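Local coordinates for alpha-catenin-like protein hmp-1 (Caenorhabditis elegans, PDB 5H5M) that links the cadherin-catenin complex of adherens junctions to actin filaments and is required for cell migration and cell shape changes during embryonic body enclosure and elongation, at residues L69-Y80 / D92-R103. Residues are numbered along the deposited sequence; the frame is centred on the assembly and turned at random.
Sequences LRQALQELLTEY and DIPLGIAEVHKR
Leu76 and Val100 interlock as knobs in holes. Leu76 has its CG anti to the backbone N (chi1 173°), which drops CD1 among Ile93, Gly96 and Ile97, 3.8 Å from Ile97 CG1, while CD2 meets Val100. Gly96 suits this spot because a CB there would crowd Leu76 CD1, and the backbones come nearest here, the CA atoms of Leu76 and Gly96 being 4.8 Å apart. Val100 fits among Leu69, Ala72, Leu73 and Leu76, its CG2 3.4 Å from Ala72 O; the small methyl of Ala72 leaves room for it. Toward the connecting loop, Ile93 lays CG2 over one face of the Tyr80 ring, a CH-pi contact 4.2 Å from the centroid, and the Tyr80 hydroxyl bonds to the backbone of Ile18 and Ile20.

Polar links run through water. One molecule donates to Ala72 O (2.7 Å) and Gly96 O; another joins the carboxylates of Glu79 and Asp92, probably easing their like charges.

Glu99 lays its CG against Ala72 CB (4.0 Å), and its OE2 accepts side-on from NE and NH2 of Arg103, 2.9 Å from NH2 and in the guanidinium plane. With an alanine here, acceptor and CG are gone, and the guanidinium would probably turn more freely and Ala72 CB lose part of its cover.

The two helical segments, their axes 8.7 Å apart at closest approach and 166° between their directions, form an antiparallel helical hairpin, packed on Phe14 of helix 6-17, within the helical-bundle M domain of this vinculin/alpha-catenin family member.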
# COMPACT_ATOMS: atom_id res chain seq x y z
N LEU A 69 -21.65 -7.82 -9.34
CA LEU A 69 -21.34 -9.24 -9.40
C LEU A 69 -22.56 -10.09 -9.04
O LEU A 69 -22.82 -11.11 -9.69
CB LEU A 69 -20.18 -9.57 -8.46
CG LEU A 69 -19.72 -11.03 -8.42
CD1 LEU A 69 -19.47 -11.56 -9.82
CD2 LEU A 69 -18.48 -11.17 -7.56
N ARG A 70 -23.31 -9.68 -8.02
CA ARG A 70 -24.54 -10.36 -7.65
C ARG A 70 -25.53 -10.38 -8.81
O ARG A 70 -26.08 -11.42 -9.16
CB ARG A 70 -25.20 -9.71 -6.43
CG ARG A 70 -24.59 -10.10 -5.10
CD ARG A 70 -25.23 -9.32 -3.96
NE ARG A 70 -24.75 -9.77 -2.66
CZ ARG A 70 -24.84 -9.05 -1.55
NH1 ARG A 70 -25.37 -7.84 -1.58
NH2 ARG A 70 -24.37 -9.54 -0.40
N GLN A 71 -25.75 -9.20 -9.39
CA GLN A 71 -26.67 -9.03 -10.50
C GLN A 71 -26.25 -9.87 -11.71
O GLN A 71 -27.07 -10.55 -12.32
CB GLN A 71 -26.77 -7.56 -10.89
CG GLN A 71 -27.70 -7.28 -12.06
CD GLN A 71 -27.58 -5.85 -12.56
OE1 GLN A 71 -26.90 -5.02 -11.95
NE2 GLN A 71 -28.24 -5.55 -13.67
N ALA A 72 -24.96 -9.81 -12.04
CA ALA A 72 -24.43 -10.56 -13.17
C ALA A 72 -24.60 -12.06 -12.97
O ALA A 72 -24.83 -12.79 -13.93
CB ALA A 72 -22.95 -10.21 -13.38
N LEU A 73 -24.48 -12.52 -11.72
CA LEU A 73 -24.63 -13.94 -11.44
C LEU A 73 -26.09 -14.37 -11.61
O LEU A 73 -26.36 -15.44 -12.15
CB LEU A 73 -24.15 -14.28 -10.02
CG LEU A 73 -24.36 -15.75 -9.66
CD1 LEU A 73 -23.58 -16.66 -10.60
CD2 LEU A 73 -24.00 -16.03 -8.21
N GLN A 74 -27.01 -13.53 -11.14
CA GLN A 74 -28.43 -13.82 -11.26
C GLN A 74 -28.87 -13.96 -12.71
O GLN A 74 -29.64 -14.85 -13.05
CB GLN A 74 -29.26 -12.74 -10.56
CG GLN A 74 -29.19 -12.79 -9.04
CD GLN A 74 -29.60 -14.14 -8.48
OE1 GLN A 74 -30.68 -14.65 -8.79
NE2 GLN A 74 -28.74 -14.73 -7.66
N GLU A 75 -28.36 -13.07 -13.57
CA GLU A 75 -28.70 -13.11 -14.99
C GLU A 75 -28.17 -14.37 -15.65
O GLU A 75 -28.87 -15.00 -16.44
CB GLU A 75 -28.15 -11.87 -15.71
CG GLU A 75 -28.79 -10.56 -15.26
CD GLU A 75 -28.11 -9.34 -15.84
OE1 GLU A 75 -27.13 -9.50 -16.60
OE2 GLU A 75 -28.56 -8.21 -15.54
N LEU A 76 -26.94 -14.75 -15.30
CA LEU A 76 -26.34 -15.98 -15.81
C LEU A 76 -27.14 -17.20 -15.40
O LEU A 76 -27.40 -18.09 -16.21
CB LEU A 76 -24.89 -16.11 -15.33
CG LEU A 76 -24.17 -17.43 -15.65
CD1 LEU A 76 -24.13 -17.69 -17.15
CD2 LEU A 76 -22.76 -17.43 -15.07
N LEU A 77 -27.54 -17.24 -14.13
CA LEU A 77 -28.33 -18.36 -13.60
C LEU A 77 -29.69 -18.43 -14.29
O LEU A 77 -30.23 -19.52 -14.50
CB LEU A 77 -28.52 -18.23 -12.09
CG LEU A 77 -27.27 -18.37 -11.22
CD1 LEU A 77 -27.61 -18.17 -9.75
CD2 LEU A 77 -26.61 -19.72 -11.45
N THR A 78 -30.24 -17.27 -14.64
CA THR A 78 -31.50 -17.21 -15.37
C THR A 78 -31.34 -17.84 -16.76
O THR A 78 -32.24 -18.53 -17.24
CB THR A 78 -32.01 -15.76 -15.51
OG1 THR A 78 -32.23 -15.20 -14.21
CG2 THR A 78 -33.30 -15.71 -16.30
N GLU A 79 -30.19 -17.61 -17.38
CA GLU A 79 -29.92 -18.15 -18.71
C GLU A 79 -29.63 -19.65 -18.66
O GLU A 79 -30.03 -20.39 -19.56
CB GLU A 79 -28.75 -17.42 -19.37
CG GLU A 79 -29.01 -15.94 -19.67
CD GLU A 79 -30.03 -15.72 -20.77
OE1 GLU A 79 -30.53 -16.70 -21.35
OE2 GLU A 79 -30.34 -14.54 -21.06
N TYR A 80 -28.93 -20.10 -17.62
CA TYR A 80 -28.68 -21.53 -17.43
C TYR A 80 -30.00 -22.30 -17.31
O TYR A 80 -30.10 -23.44 -17.74
CB TYR A 80 -27.83 -21.78 -16.19
CG TYR A 80 -26.34 -21.86 -16.45
CD1 TYR A 80 -25.81 -22.84 -17.27
CD2 TYR A 80 -25.46 -20.96 -15.85
CE1 TYR A 80 -24.45 -22.92 -17.51
CE2 TYR A 80 -24.09 -21.04 -16.07
CZ TYR A 80 -23.60 -22.02 -16.90
OH TYR A 80 -22.24 -22.10 -17.13
N ASP A 92 -26.37 -17.39 -25.46
CA ASP A 92 -26.63 -16.39 -24.42
C ASP A 92 -25.90 -16.69 -23.12
O ASP A 92 -25.54 -15.77 -22.38
CB ASP A 92 -28.13 -16.29 -24.17
CG ASP A 92 -28.87 -15.67 -25.33
OD1 ASP A 92 -28.29 -14.79 -26.00
OD2 ASP A 92 -30.02 -16.08 -25.59
N ILE A 93 -25.68 -17.97 -22.85
CA ILE A 93 -24.94 -18.36 -21.66
C ILE A 93 -23.48 -17.87 -21.68
O ILE A 93 -23.03 -17.30 -20.68
CB ILE A 93 -24.98 -19.90 -21.45
CG1 ILE A 93 -26.38 -20.32 -20.98
CG2 ILE A 93 -23.92 -20.35 -20.46
CD1 ILE A 93 -26.52 -21.80 -20.72
N PRO A 94 -22.74 -18.06 -22.80
CA PRO A 94 -21.36 -17.56 -22.78
C PRO A 94 -21.27 -16.04 -22.60
O PRO A 94 -20.31 -15.56 -22.00
CB PRO A 94 -20.80 -17.99 -24.14
CG PRO A 94 -22.00 -18.25 -24.99
CD PRO A 94 -23.04 -18.77 -24.06
N LEU A 95 -22.25 -15.31 -23.12
CA LEU A 95 -22.32 -13.87 -22.91
C LEU A 95 -22.50 -13.54 -21.43
O LEU A 95 -21.91 -12.59 -20.92
CB LEU A 95 -23.46 -13.25 -23.72
CG LEU A 95 -23.24 -13.13 -25.23
CD1 LEU A 95 -24.55 -12.83 -25.94
CD2 LEU A 95 -22.21 -12.05 -25.53
N GLY A 96 -23.31 -14.35 -20.75
CA GLY A 96 -23.55 -14.18 -19.33
C GLY A 96 -22.31 -14.49 -18.52
O GLY A 96 -22.00 -13.79 -17.55
N ILE A 97 -21.60 -15.54 -18.92
CA ILE A 97 -20.34 -15.92 -18.28
C ILE A 97 -19.31 -14.80 -18.42
O ILE A 97 -18.59 -14.48 -17.48
CB ILE A 97 -19.77 -17.22 -18.89
CG1 ILE A 97 -20.67 -18.41 -18.52
CG2 ILE A 97 -18.34 -17.47 -18.41
CD1 ILE A 97 -20.27 -19.71 -19.19
N ALA A 98 -19.25 -14.20 -19.61
CA ALA A 98 -18.32 -13.11 -19.87
C ALA A 98 -18.62 -11.89 -19.00
O ALA A 98 -17.70 -11.21 -18.53
CB ALA A 98 -18.35 -12.72 -21.34
N GLU A 99 -19.90 -11.63 -18.78
CA GLU A 99 -20.33 -10.50 -17.95
C GLU A 99 -19.88 -10.68 -16.50
O GLU A 99 -19.41 -9.74 -15.87
CB GLU A 99 -21.85 -10.33 -18.02
CG GLU A 99 -22.39 -9.18 -17.18
CD GLU A 99 -22.03 -7.81 -17.73
OE1 GLU A 99 -21.51 -7.73 -18.87
OE2 GLU A 99 -22.26 -6.81 -17.02
N VAL A 100 -20.03 -11.90 -15.99
CA VAL A 100 -19.61 -12.20 -14.63
C VAL A 100 -18.10 -12.08 -14.49
O VAL A 100 -17.61 -11.49 -13.52
CB VAL A 100 -20.05 -13.62 -14.20
CG1 VAL A 100 -19.59 -13.91 -12.78
CG2 VAL A 100 -21.56 -13.76 -14.30
N HIS A 101 -17.37 -12.63 -15.46
CA HIS A 101 -15.91 -12.57 -15.46
C HIS A 101 -15.41 -11.13 -15.46
O HIS A 101 -14.40 -10.83 -14.83
CB HIS A 101 -15.34 -13.32 -16.67
CG HIS A 101 -15.25 -14.80 -16.48
ND1 HIS A 101 -15.07 -15.67 -17.53
CD2 HIS A 101 -15.30 -15.56 -15.37
CE1 HIS A 101 -15.03 -16.91 -17.07
NE2 HIS A 101 -15.16 -16.87 -15.76
N LYS A 102 -16.11 -10.26 -16.17
CA LYS A 102 -15.72 -8.85 -16.23
C LYS A 102 -15.93 -8.16 -14.88
O LYS A 102 -15.11 -7.33 -14.47
CB LYS A 102 -16.51 -8.12 -17.32
CG LYS A 102 -15.84 -6.84 -17.79
CD LYS A 102 -16.79 -5.66 -17.71
CE LYS A 102 -18.03 -5.88 -18.57
NZ LYS A 102 -18.97 -4.73 -18.48
N ARG A 103 -17.03 -8.49 -14.20
CA ARG A 103 -17.30 -7.92 -12.88
C ARG A 103 -16.31 -8.46 -11.86
O ARG A 103 -15.81 -7.73 -11.01
CB ARG A 103 -18.74 -8.21 -12.45
CG ARG A 103 -19.79 -7.71 -13.42
CD ARG A 103 -19.75 -6.20 -13.56
NE ARG A 103 -20.61 -5.74 -14.64
CZ ARG A 103 -20.89 -4.47 -14.89
NH1 ARG A 103 -20.37 -3.51 -14.13
NH2 ARG A 103 -21.68 -4.15 -15.91
O HOH W 1 -24.41 -12.31 -16.57
O HOH W 2 -31.96 -16.58 -23.80